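Local structure of fatty acyl CoA synthetase FADD13 (FATTY-ACYL-CoA SYNTHETASE) (Mycobacterium tuberculosis, 3R44) at residues V311-A316 and T325-E330; A339-M344 and E403-I408; M49-N54 and A158-P163. The protein is a fatty acyl CoA synthetase of the ANL family of AMP-binding enzymes, with a large N-terminal and a small C-terminal domain. One frame throughout, in Å; residues are numbered along the deposited sequence.

From the N terminus, helix 46-62 carries the first segment of contact 3. About a hundred residues later the loop after helix 148-157 returns to it and closes that long loop at the edge of the molecule. Contact 1 follows as a hairpin of strands 310-316 and 324-327 in the mixed sheet. Contact 2 opens just after it. Strand 341-342 lies beside 324-327, and residues 403-408 return after some sixty residues. The loops follow in series; none nests or crosses. Contacts 1 and 2 touch, their centres about 8 Å apart, and tie the sheet edge to hairpin 396-410. The centre of contact 3 is about 36 Å from that of contact 1 and about 40 Å from that of contact 2.

Contact 1 of 3, residues V311-A316 and T325-E330; sequences VVQGYA and TLLLSE
Gln313 faces Leu327, and Tyr315 faces Thr325, as hydrogen-bonded pairs of an antiparallel hairpin whose strands run 158° apart. Each pair gives two backbone bonds. The shortest runs from Leu327 N to Gln313 O, at 2.7 Å, and is nearly straight. Between these pairs Gly314 and Leu326 form a non-hydrogen-bonded pair, with CA atoms 4.2 Å apart. Gly314 has no side chain, and its CA comes within 3.1 Å of Thr325 O in a CA-H...O contact.

The side chains of Gln313, Leu327, Tyr315 and Thr325 share one face. Gln313 and Leu327 lie side by side and point the same way, with Gln313 NE2 3.7 Å from Leu327 CD2. The Gln313 amide is held at both ends. Its OE1 accepts from Met296 N, and its NE2 donates to a water that also bonds Val311 O and Leu327 O. Thr325 OG1 stands between its own backbone N and carbonyl carbon (chi1 64°). From there it meets Tyr315 CB at 3.2 Å and bonds Ala339 O. The Tyr315 ring leads away from Thr325, and its hydroxyl bonds Asp396.

On the face of Leu326 the contact is mainly apolar. Val312 and Leu326 cross obliquely, CG1 of the first 4.1 Å from CD2 of the second. The other branch of Val312, CG2, packs against a polar neighbour, Ser329 OG, at 3.3 Å. Trp202 and Thr205 of helix 192-205 touch Leu326 from outside the hairpin.

Strand 310-316 also pairs with strand 288-291, so the hairpin carries the large sheet on toward its edge. Direct backbone bonds join Gln313 to Leu327 and Tyr315 to Thr325. The water donates to Val311 O and to Leu327 O, which also accepts from Gln313 N. With Met296 N at the other end, it fixes the rotation of the Gln313 amide.

Contact 2 of 3, residues A339-M344 and E403-I408; sequences AGRATM and EGYLYI
Arg341 lies across Tyr405, with its aliphatic part over the ring and its guanidinium reaching on to Glu403. Its CG sits over the centre of one ring face, 3.9 Å from the centroid, in a CH-pi contact. The chain is extended from there (chi2 175°), which carries the guanidinium over the CE2-CZ side of the ring, toward the phenol oxygen. The guanidinium and ring planes are 28° apart. The Tyr405 hydroxyl lies under the guanidinium face, but its hydrogen bond goes to Asp331.

The tightly packed part is on the other side of Gly340, where the backbones meet. Ala339 N donates to Leu406 O at 2.8 Å. Leu406 N returns a bond to Gly340 O, also at 2.8 Å and almost straight. Leu406 CB comes within 3.4 Å of the same Gly340 O. Ala339 CB packs against Leu406 and Ile408, and the Tyr315 side chain touches all three.

These bonds join two parts of the fold. Strand 341-342 is the outermost strand of the mixed nine-strand sheet. Strand 406-410 belongs to the small hairpin with 396-400, which, as in other ANL enzymes, probably leads up to the hinge to the C-terminal domain.

Toward solvent the grip passes to charged groups and water. Arg341 holds Glu403 O side-on with two nitrogens, NE at 3.2 Å and NH2 at 3.1 Å, and this oxygen lies in the guanidinium plane. NH2 also makes a salt bridge to Glu403 OE1, 2.9 Å away. The glutamate chain is bent, and its carboxylate is turned 66° from the guanidinium, so this is not a flat paired bridge. Glu403 itself is exposed. At Gly404 the link between backbones runs through a water, which accepts from Ala342 N and donates to Gly404 O at 2.7 Å.

Contact 3 of 3, residues M49-N54 and A158-P163; sequences MNALAN and AAADEP
Asn50 and Asn54 both donate to one carboxylate oxygen, Glu162 OE2. Asn50 ND2 reaches it at 3.0 Å along the syn lone pair, and its amide is nearly coplanar with the carboxylate (6° apart). Asn54 ND2 is also 3.0 Å from OE2 but comes from above the carboxylate plane, with its amide turned 79° from it. The same ND2 makes a bent bond of 3.2 Å to Ala160 O. Ala160 O and a water, which itself donates to Ala160 O, must share this second N-H.

The two asparagines stand one turn apart on helix 46-62. Together they fasten the irregular segment that follows helix 148-157 along the helix surface. Ala51 CB packs on Ala160 CB at 4.2 Å, and Asn54 CB lies 3.4 Å from Asp161 O. A second water links the main chains, donating to Asn54 O and Asp161 O.

Lys90 of helix 79-91 stands behind this first shell. From outside the two segments, its NZ makes a salt bridge to Glu162 OE1 and a hydrogen bond to Asn50 OD1, so it orients both groups; its charge probably favours an ionised Glu162. Further along helix 46-62, Asp58 accepts a hydrogen bond from Ala159 N.

Contact 1 of 3, residues V311-A316 and T325-E330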
ATOM      1  N   VAL A 311       0.480  15.268  10.723  1.00 19.12           N
ATOM      2  CA  VAL A 311       0.511  14.297   9.650  1.00 19.68           C
ATOM      3  C   VAL A 311       1.681  13.342   9.882  1.00 19.95           C
ATOM      4  O   VAL A 311       2.794  13.785  10.171  1.00 21.57           O
ATOM      5  CB  VAL A 311       0.619  14.995   8.261  1.00 20.69           C
ATOM      6  CG1 VAL A 311       0.521  13.991   7.165  1.00 23.51           C
ATOM      7  CG2 VAL A 311      -0.543  16.016   8.078  1.00 22.69           C
ATOM      8  N   VAL A 312       1.405  12.044   9.826  1.00 18.21           N
ATOM      9  CA  VAL A 312       2.431  11.004   9.797  1.00 18.54           C
ATOM     10  C   VAL A 312       2.550  10.500   8.353  1.00 19.05           C
ATOM     11  O   VAL A 312       1.539  10.301   7.651  1.00 19.84           O
ATOM     12  CB  VAL A 312       2.071   9.852  10.759  1.00 19.03           C
ATOM     13  CG1 VAL A 312       2.991   8.608  10.548  1.00 19.86           C
ATOM     14  CG2 VAL A 312       2.011  10.422  12.229  1.00 21.30           C
ATOM     15  N   GLN A 313       3.786  10.324   7.913  1.00 19.54           N
ATOM     16  CA  GLN A 313       4.067   9.878   6.550  1.00 18.38           C
ATOM     17  C   GLN A 313       5.023   8.713   6.625  1.00 17.79           C
ATOM     18  O   GLN A 313       5.585   8.463   7.674  1.00 15.11           O
ATOM     19  CB  GLN A 313       4.707  11.034   5.756  1.00 19.59           C
ATOM     20  CG  GLN A 313       3.838  12.192   5.539  1.00 24.22           C
ATOM     21  CD  GLN A 313       4.616  13.364   4.998  1.00 27.75           C
ATOM     22  OE1 GLN A 313       4.846  13.426   3.797  1.00 30.86           O
ATOM     23  NE2 GLN A 313       5.038  14.290   5.882  1.00 23.86           N
ATOM     24  N   GLY A 314       5.175   7.973   5.551  1.00 16.92           N
ATOM     25  CA  GLY A 314       6.192   6.941   5.511  1.00 17.80           C
ATOM     26  C   GLY A 314       6.403   6.266   4.194  1.00 18.31           C
ATOM     27  O   GLY A 314       5.863   6.686   3.158  1.00 20.23           O
ATOM     28  N   TYR A 315       7.135   5.166   4.259  1.00 16.31           N
ATOM     29  CA  TYR A 315       7.467   4.373   3.141  1.00 15.70           C
ATOM     30  C   TYR A 315       7.236   2.911   3.500  1.00 15.56           C
ATOM     31  O   TYR A 315       7.716   2.442   4.562  1.00 13.76           O
ATOM     32  CB  TYR A 315       8.925   4.568   2.827  1.00 16.07           C
ATOM     33  CG  TYR A 315       9.500   3.586   1.836  1.00 16.31           C
ATOM     34  CD1 TYR A 315       9.195   3.682   0.473  1.00 17.61           C
ATOM     35  CD2 TYR A 315      10.343   2.566   2.258  1.00 15.49           C
ATOM     36  CE1 TYR A 315       9.780   2.834  -0.453  1.00 17.91           C
ATOM     37  CE2 TYR A 315      10.904   1.692   1.343  1.00 18.15           C
ATOM     38  CZ  TYR A 315      10.606   1.825  -0.005  1.00 20.70           C
ATOM     39  OH  TYR A 315      11.179   0.932  -0.884  1.00 23.27           O
ATOM     40  N   ALA A 316       6.523   2.208   2.613  1.00 15.41           N
ATOM     41  CA  ALA A 316       6.294   0.753   2.794  1.00 15.94           C
ATOM     42  C   ALA A 316       5.998   0.171   1.428  1.00 16.76           C
ATOM     43  O   ALA A 316       5.761   0.941   0.483  1.00 19.11           O
ATOM     44  CB  ALA A 316       5.127   0.535   3.735  1.00 17.37           C
ATOM     45  N   THR A 325       9.392   2.599   7.002  1.00 16.71           N
ATOM     46  CA  THR A 325       9.772   3.821   7.672  1.00 14.70           C
ATOM     47  C   THR A 325       8.529   4.679   7.961  1.00 15.35           C
ATOM     48  O   THR A 325       7.543   4.672   7.207  1.00 14.43           O
ATOM     49  CB  THR A 325      10.836   4.709   6.904  1.00 16.50           C
ATOM     50  OG1 THR A 325      10.284   5.176   5.672  1.00 15.69           O
ATOM     51  CG2 THR A 325      12.178   3.970   6.618  1.00 15.24           C
ATOM     52  N   LEU A 326       8.637   5.477   9.030  1.00 14.53           N
ATOM     53  CA  LEU A 326       7.629   6.433   9.438  1.00 15.30           C
ATOM     54  C   LEU A 326       8.279   7.749   9.813  1.00 14.78           C
ATOM     55  O   LEU A 326       9.315   7.774  10.483  1.00 14.12           O
ATOM     56  CB  LEU A 326       6.739   5.897  10.574  1.00 15.58           C
ATOM     57  CG  LEU A 326       5.758   4.750  10.195  1.00 17.53           C
ATOM     58  CD1 LEU A 326       5.149   4.296  11.478  1.00 19.65           C
ATOM     59  CD2 LEU A 326       4.666   5.170   9.187  1.00 22.52           C
ATOM     60  N   LEU A 327       7.693   8.819   9.300  1.00 15.06           N
ATOM     61  CA  LEU A 327       8.100  10.201   9.634  1.00 15.33           C
ATOM     62  C   LEU A 327       7.068  10.673  10.613  1.00 18.48           C
ATOM     63  O   LEU A 327       5.917  10.972  10.257  1.00 18.80           O
ATOM     64  CB  LEU A 327       8.174  11.064   8.375  1.00 16.09           C
ATOM     65  CG  LEU A 327       8.564  12.528   8.596  1.00 19.16           C
ATOM     66  CD1 LEU A 327      10.039  12.523   8.978  1.00 16.78           C
ATOM     67  CD2 LEU A 327       8.295  13.396   7.368  1.00 19.50           C
ATOM     68  N   LEU A 328       7.450  10.697  11.872  1.00 20.39           N
ATOM     69  CA  LEU A 328       6.520  11.036  12.903  1.00 24.65           C
ATOM     70  C   LEU A 328       6.088  12.519  12.806  1.00 26.71           C
ATOM     71  O   LEU A 328       6.733  13.353  12.148  1.00 27.53           O
ATOM     72  CB  LEU A 328       7.080  10.590  14.286  1.00 24.50           C
ATOM     73  CG  LEU A 328       7.373   9.059  14.387  1.00 28.24           C
ATOM     74  CD1 LEU A 328       7.838   8.667  15.784  1.00 31.07           C
ATOM     75  CD2 LEU A 328       6.192   8.229  13.974  1.00 29.97           C
ATOM     76  N   SER A 329       4.941  12.815  13.412  1.00 29.85           N
ATOM     77  CA  SER A 329       4.354  14.135  13.428  1.00 33.02           C
ATOM     78  C   SER A 329       5.319  15.278  13.774  1.00 34.01           C
ATOM     79  O   SER A 329       5.388  16.289  13.084  1.00 34.28           O
ATOM     80  CB  SER A 329       3.237  14.116  14.462  1.00 35.51           C
ATOM     81  OG  SER A 329       2.454  12.939  14.292  1.00 37.37           O
ATOM     82  N   GLU A 330       6.074  15.095  14.847  1.00 33.31           N
ATOM     83  CA  GLU A 330       7.066  16.087  15.289  1.00 33.75           C
ATOM     84  C   GLU A 330       8.054  16.525  14.182  1.00 33.27           C
ATOM     85  O   GLU A 330       8.618  17.622  14.258  1.00 33.89           O
ATOM     86  CB  GLU A 330       7.845  15.534  16.504  1.00 34.23           C
TER
HETATM   87  O   HOH W   1       4.942  13.418   8.796  1.00  9.83           O
HETATM   88  O   HOH W   2       2.551  16.982  11.297  1.00 19.05           O

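Contact 2 of 3, residues A339-M344 and E403-I408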
ATOM      1  N   ALA A 339      10.764  10.200   3.991  1.00 18.73           N
ATOM      2  CA  ALA A 339       9.894   9.092   4.317  1.00 17.65           C
ATOM      3  C   ALA A 339      10.063   8.666   5.803  1.00 17.26           C
ATOM      4  O   ALA A 339       9.409   7.732   6.260  1.00 19.28           O
ATOM      5  CB  ALA A 339      10.218   7.880   3.371  1.00 16.92           C
ATOM      6  N   GLY A 340      10.964   9.343   6.516  1.00 16.55           N
ATOM      7  CA  GLY A 340      11.165   9.188   7.943  1.00 16.69           C
ATOM      8  C   GLY A 340      12.236   8.158   8.288  1.00 15.52           C
ATOM      9  O   GLY A 340      13.077   7.830   7.454  1.00 14.17           O
ATOM     10  N   ARG A 341      12.238   7.765   9.556  1.00 14.21           N
ATOM     11  CA  ARG A 341      13.199   6.797  10.100  1.00 15.49           C
ATOM     12  C   ARG A 341      12.636   5.375  10.086  1.00 15.25           C
ATOM     13  O   ARG A 341      11.424   5.164  10.041  1.00 14.08           O
ATOM     14  CB  ARG A 341      13.485   7.164  11.558  1.00 16.02           C
ATOM     15  CG  ARG A 341      14.307   8.455  11.783  1.00 20.08           C
ATOM     16  CD  ARG A 341      14.451   8.805  13.250  1.00 21.02           C
ATOM     17  NE  ARG A 341      15.671   9.605  13.403  1.00 22.12           N
ATOM     18  CZ  ARG A 341      15.848  10.497  14.338  1.00 24.24           C
ATOM     19  NH1 ARG A 341      14.876  10.741  15.193  1.00 26.80           N
ATOM     20  NH2 ARG A 341      16.969  11.176  14.389  1.00 28.64           N
ATOM     21  N   ALA A 342      13.514   4.388  10.232  1.00 14.51           N
ATOM     22  CA  ALA A 342      13.090   3.020  10.438  1.00 15.57           C
ATOM     23  C   ALA A 342      12.134   2.969  11.637  1.00 17.14           C
ATOM     24  O   ALA A 342      12.163   3.845  12.526  1.00 18.04           O
ATOM     25  CB  ALA A 342      14.335   2.104  10.703  1.00 13.72           C
ATOM     26  N   THR A 343      11.222   2.022  11.601  1.00 17.78           N
ATOM     27  CA  THR A 343      10.239   1.815  12.665  1.00 18.28           C
ATOM     28  C   THR A 343      10.700   0.753  13.650  1.00 18.00           C
ATOM     29  O   THR A 343      11.778   0.101  13.466  1.00 16.87           O
ATOM     30  CB  THR A 343       8.885   1.443  12.098  1.00 18.72           C
ATOM     31  OG1 THR A 343       8.960   0.202  11.366  1.00 20.10           O
ATOM     32  CG2 THR A 343       8.441   2.545  11.152  1.00 22.33           C
ATOM     33  N   MET A 344       9.931   0.580  14.731  1.00 16.46           N
ATOM     34  CA  MET A 344      10.238  -0.487  15.655  1.00 17.16           C
ATOM     35  C   MET A 344      10.146  -1.760  14.898  1.00 14.67           C
ATOM     36  O   MET A 344       9.315  -1.920  14.017  1.00 13.69           O
ATOM     37  CB  MET A 344       9.303  -0.561  16.871  1.00 17.11           C
ATOM     38  CG  MET A 344       9.573   0.434  17.863  1.00 18.45           C
ATOM     39  SD  MET A 344      11.277   0.512  18.459  1.00 18.94           S
ATOM     40  CE  MET A 344      11.450  -0.985  19.410  1.00 19.47           C
ATOM     41  N   GLU A 403      21.216  11.567  10.078  1.00 25.00           N
ATOM     42  CA  GLU A 403      20.376  11.424  11.257  1.00 25.25           C
ATOM     43  C   GLU A 403      19.403  10.227  11.100  1.00 22.18           C
ATOM     44  O   GLU A 403      18.521  10.011  11.944  1.00 23.41           O
ATOM     45  CB  GLU A 403      19.612  12.745  11.559  1.00 26.45           C
ATOM     46  CG  GLU A 403      20.279  13.664  12.536  1.00 33.73           C
ATOM     47  CD  GLU A 403      20.436  13.020  13.942  1.00 38.50           C
ATOM     48  OE1 GLU A 403      19.419  12.663  14.613  1.00 42.47           O
ATOM     49  OE2 GLU A 403      21.603  12.904  14.381  1.00 44.34           O
ATOM     50  N   GLY A 404      19.560   9.457  10.026  1.00 20.33           N
ATOM     51  CA  GLY A 404      18.762   8.275   9.804  1.00 18.17           C
ATOM     52  C   GLY A 404      17.467   8.446   9.035  1.00 17.64           C
ATOM     53  O   GLY A 404      16.649   7.522   8.966  1.00 16.63           O
ATOM     54  N   TYR A 405      17.286   9.599   8.398  1.00 16.78           N
ATOM     55  CA  TYR A 405      16.043   9.888   7.685  1.00 15.66           C
ATOM     56  C   TYR A 405      16.198   9.442   6.239  1.00 15.78           C
ATOM     57  O   TYR A 405      17.175   9.816   5.553  1.00 16.56           O
ATOM     58  CB  TYR A 405      15.656  11.351   7.797  1.00 15.92           C
ATOM     59  CG  TYR A 405      15.158  11.758   9.155  1.00 14.89           C
ATOM     60  CD1 TYR A 405      13.834  11.670   9.476  1.00 17.50           C
ATOM     61  CD2 TYR A 405      16.021  12.171  10.138  1.00 16.08           C
ATOM     62  CE1 TYR A 405      13.347  12.043  10.738  1.00 20.49           C
ATOM     63  CE2 TYR A 405      15.561  12.504  11.424  1.00 20.55           C
ATOM     64  CZ  TYR A 405      14.244  12.448  11.704  1.00 19.49           C
ATOM     65  OH  TYR A 405      13.803  12.836  12.925  1.00 21.25           O
ATOM     66  N   LEU A 406      15.256   8.630   5.805  1.00 15.71           N
ATOM     67  CA  LEU A 406      15.192   8.108   4.435  1.00 15.58           C
ATOM     68  C   LEU A 406      14.529   9.105   3.477  1.00 15.91           C
ATOM     69  O   LEU A 406      13.469   9.671   3.786  1.00 15.35           O
ATOM     70  CB  LEU A 406      14.360   6.828   4.417  1.00 14.57           C
ATOM     71  CG  LEU A 406      14.146   6.160   3.063  1.00 16.65           C
ATOM     72  CD1 LEU A 406      15.516   5.855   2.442  1.00 15.47           C
ATOM     73  CD2 LEU A 406      13.314   4.857   3.150  1.00 11.52           C
ATOM     74  N   TYR A 407      15.151   9.290   2.309  1.00 16.09           N
ATOM     75  CA  TYR A 407      14.611  10.113   1.224  1.00 17.82           C
ATOM     76  C   TYR A 407      14.557   9.205   0.015  1.00 18.52           C
ATOM     77  O   TYR A 407      15.577   8.726  -0.443  1.00 19.92           O
ATOM     78  CB  TYR A 407      15.482  11.337   0.907  1.00 19.32           C
ATOM     79  CG  TYR A 407      15.437  12.411   1.977  1.00 21.07           C
ATOM     80  CD1 TYR A 407      14.598  13.504   1.838  1.00 23.44           C
ATOM     81  CD2 TYR A 407      16.186  12.309   3.135  1.00 21.42           C
ATOM     82  CE1 TYR A 407      14.512  14.484   2.808  1.00 25.87           C
ATOM     83  CE2 TYR A 407      16.110  13.294   4.137  1.00 24.06           C
ATOM     84  CZ  TYR A 407      15.284  14.367   3.958  1.00 26.16           C
ATOM     85  OH  TYR A 407      15.190  15.323   4.915  1.00 27.44           O
ATOM     86  N   ILE A 408      13.363   8.911  -0.471  1.00 19.08           N
ATOM     87  CA  ILE A 408      13.242   8.113  -1.660  1.00 19.61           C
ATOM     88  C   ILE A 408      13.490   8.937  -2.913  1.00 20.81           C
ATOM     89  O   ILE A 408      12.889  10.004  -3.149  1.00 22.47           O
ATOM     90  CB  ILE A 408      11.875   7.400  -1.733  1.00 19.80           C
ATOM     91  CG1 ILE A 408      11.660   6.490  -0.523  1.00 19.77           C
ATOM     92  CG2 ILE A 408      11.711   6.607  -3.057  1.00 20.51           C
ATOM     93  CD1 ILE A 408      12.349   5.212  -0.551  1.00 20.24           C
TER
HETATM   94  O   HOH W   3      16.432   5.206  10.359  1.00  9.15           O

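Contact 3 of 3, residues M49-N54 and A158-P163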
ATOM      1  N   MET A  49     -17.631  -8.641  16.835  1.00 15.93           N
ATOM      2  CA  MET A  49     -16.792  -8.835  15.701  1.00 16.68           C
ATOM      3  C   MET A  49     -16.175 -10.259  15.758  1.00 16.47           C
ATOM      4  O   MET A  49     -16.078 -10.939  14.725  1.00 16.05           O
ATOM      5  CB  MET A  49     -15.680  -7.799  15.670  1.00 17.20           C
ATOM      6  CG  MET A  49     -14.923  -7.886  14.366  1.00 25.18           C
ATOM      7  SD  MET A  49     -14.203  -6.300  13.981  1.00 36.13           S
ATOM      8  CE  MET A  49     -12.610  -6.571  14.682  1.00 35.04           C
ATOM      9  N   ASN A  50     -15.691 -10.663  16.941  1.00 15.76           N
ATOM     10  CA  ASN A  50     -15.135 -11.998  17.103  1.00 15.76           C
ATOM     11  C   ASN A  50     -16.204 -13.060  16.738  1.00 15.57           C
ATOM     12  O   ASN A  50     -15.918 -14.045  16.021  1.00 16.63           O
ATOM     13  CB  ASN A  50     -14.571 -12.264  18.510  1.00 15.42           C
ATOM     14  CG  ASN A  50     -13.832 -13.561  18.579  1.00 14.59           C
ATOM     15  OD1 ASN A  50     -12.831 -13.754  17.861  1.00 18.34           O
ATOM     16  ND2 ASN A  50     -14.380 -14.518  19.308  1.00 17.97           N
ATOM     17  N   ALA A  51     -17.448 -12.862  17.190  1.00 16.61           N
ATOM     18  CA  ALA A  51     -18.535 -13.793  16.865  1.00 16.78           C
ATOM     19  C   ALA A  51     -18.820 -13.845  15.370  1.00 16.75           C
ATOM     20  O   ALA A  51     -18.991 -14.896  14.803  1.00 16.67           O
ATOM     21  CB  ALA A  51     -19.790 -13.446  17.634  1.00 18.28           C
ATOM     22  N   LEU A  52     -18.760 -12.725  14.689  1.00 15.63           N
ATOM     23  CA  LEU A  52     -18.975 -12.757  13.251  1.00 15.17           C
ATOM     24  C   LEU A  52     -17.787 -13.426  12.533  1.00 14.19           C
ATOM     25  O   LEU A  52     -17.983 -14.103  11.528  1.00 16.69           O
ATOM     26  CB  LEU A  52     -19.124 -11.356  12.683  1.00 15.47           C
ATOM     27  CG  LEU A  52     -19.402 -11.225  11.202  1.00 15.29           C
ATOM     28  CD1 LEU A  52     -20.626 -11.995  10.778  1.00 17.27           C
ATOM     29  CD2 LEU A  52     -19.672  -9.726  10.872  1.00 16.77           C
ATOM     30  N   ALA A  53     -16.560 -13.177  12.986  1.00 13.94           N
ATOM     31  CA  ALA A  53     -15.418 -13.928  12.448  1.00 14.19           C
ATOM     32  C   ALA A  53     -15.607 -15.442  12.581  1.00 15.29           C
ATOM     33  O   ALA A  53     -15.266 -16.210  11.668  1.00 14.67           O
ATOM     34  CB  ALA A  53     -14.082 -13.460  13.116  1.00 13.98           C
ATOM     35  N   ASN A  54     -16.177 -15.882  13.706  1.00 15.37           N
ATOM     36  CA  ASN A  54     -16.463 -17.286  13.906  1.00 17.06           C
ATOM     37  C   ASN A  54     -17.501 -17.791  12.925  1.00 17.40           C
ATOM     38  O   ASN A  54     -17.366 -18.886  12.386  1.00 17.93           O
ATOM     39  CB  ASN A  54     -16.932 -17.574  15.327  1.00 17.53           C
ATOM     40  CG  ASN A  54     -15.801 -17.467  16.332  1.00 19.79           C
ATOM     41  OD1 ASN A  54     -14.657 -17.399  15.941  1.00 18.93           O
ATOM     42  ND2 ASN A  54     -16.130 -17.359  17.625  1.00 20.54           N
ATOM     43  N   ALA A 158     -25.119 -19.593  10.243  1.00 31.47           N
ATOM     44  CA  ALA A 158     -23.858 -20.112  10.763  1.00 29.66           C
ATOM     45  C   ALA A 158     -23.842 -20.007  12.270  1.00 29.53           C
ATOM     46  O   ALA A 158     -24.494 -19.104  12.847  1.00 28.54           O
ATOM     47  CB  ALA A 158     -22.715 -19.323  10.192  1.00 27.50           C
ATOM     48  N   ALA A 159     -23.097 -20.920  12.896  1.00 30.23           N
ATOM     49  CA  ALA A 159     -22.900 -20.921  14.349  1.00 30.13           C
ATOM     50  C   ALA A 159     -21.638 -20.141  14.640  1.00 27.98           C
ATOM     51  O   ALA A 159     -20.701 -20.144  13.841  1.00 27.11           O
ATOM     52  CB  ALA A 159     -22.779 -22.351  14.894  1.00 31.00           C
ATOM     53  N   ALA A 160     -21.596 -19.506  15.801  1.00 27.42           N
ATOM     54  CA  ALA A 160     -20.497 -18.631  16.161  1.00 28.24           C
ATOM     55  C   ALA A 160     -19.486 -19.392  17.015  1.00 28.38           C
ATOM     56  O   ALA A 160     -18.917 -18.826  17.907  1.00 30.17           O
ATOM     57  CB  ALA A 160     -21.042 -17.347  16.892  1.00 27.69           C
ATOM     58  N   ASP A 161     -19.247 -20.670  16.700  1.00 29.38           N
ATOM     59  CA  ASP A 161     -18.323 -21.535  17.448  1.00 29.85           C
ATOM     60  C   ASP A 161     -16.910 -21.051  17.223  1.00 27.84           C
ATOM     61  O   ASP A 161     -16.518 -20.817  16.103  1.00 26.05           O
ATOM     62  CB  ASP A 161     -18.362 -22.985  16.910  1.00 30.94           C
ATOM     63  CG  ASP A 161     -19.735 -23.685  17.074  1.00 35.43           C
ATOM     64  OD1 ASP A 161     -20.432 -23.403  18.079  1.00 34.06           O
ATOM     65  OD2 ASP A 161     -20.094 -24.560  16.207  1.00 38.81           O
ATOM     66  N   GLU A 162     -16.102 -20.981  18.256  1.00 26.68           N
ATOM     67  CA  GLU A 162     -14.711 -20.694  18.041  1.00 26.38           C
ATOM     68  C   GLU A 162     -14.036 -21.944  17.407  1.00 27.46           C
ATOM     69  O   GLU A 162     -14.112 -23.024  17.997  1.00 28.13           O
ATOM     70  CB  GLU A 162     -14.126 -20.323  19.406  1.00 26.22           C
ATOM     71  CG  GLU A 162     -12.798 -19.704  19.394  1.00 26.16           C
ATOM     72  CD  GLU A 162     -12.788 -18.318  18.845  1.00 23.31           C
ATOM     73  OE1 GLU A 162     -11.887 -18.140  17.999  1.00 25.36           O
ATOM     74  OE2 GLU A 162     -13.632 -17.409  19.259  1.00 18.45           O
ATOM     75  N   PRO A 163     -13.445 -21.838  16.203  1.00 27.60           N
ATOM     76  CA  PRO A 163     -12.775 -23.033  15.663  1.00 29.84           C
ATOM     77  C   PRO A 163     -11.573 -23.505  16.490  1.00 32.23           C
ATOM     78  O   PRO A 163     -10.931 -22.712  17.169  1.00 31.03           O
ATOM     79  CB  PRO A 163     -12.254 -22.567  14.288  1.00 29.38           C
ATOM     80  CG  PRO A 163     -13.024 -21.273  14.011  1.00 28.34           C
ATOM     81  CD  PRO A 163     -13.262 -20.672  15.329  1.00 26.04           C
TER
HETATM   82  O   HOH W   4     -16.500 -21.263  13.358  1.00 12.25           O
HETATM   83  O   HOH W   5     -18.434 -16.501  19.293  1.00 25.61           O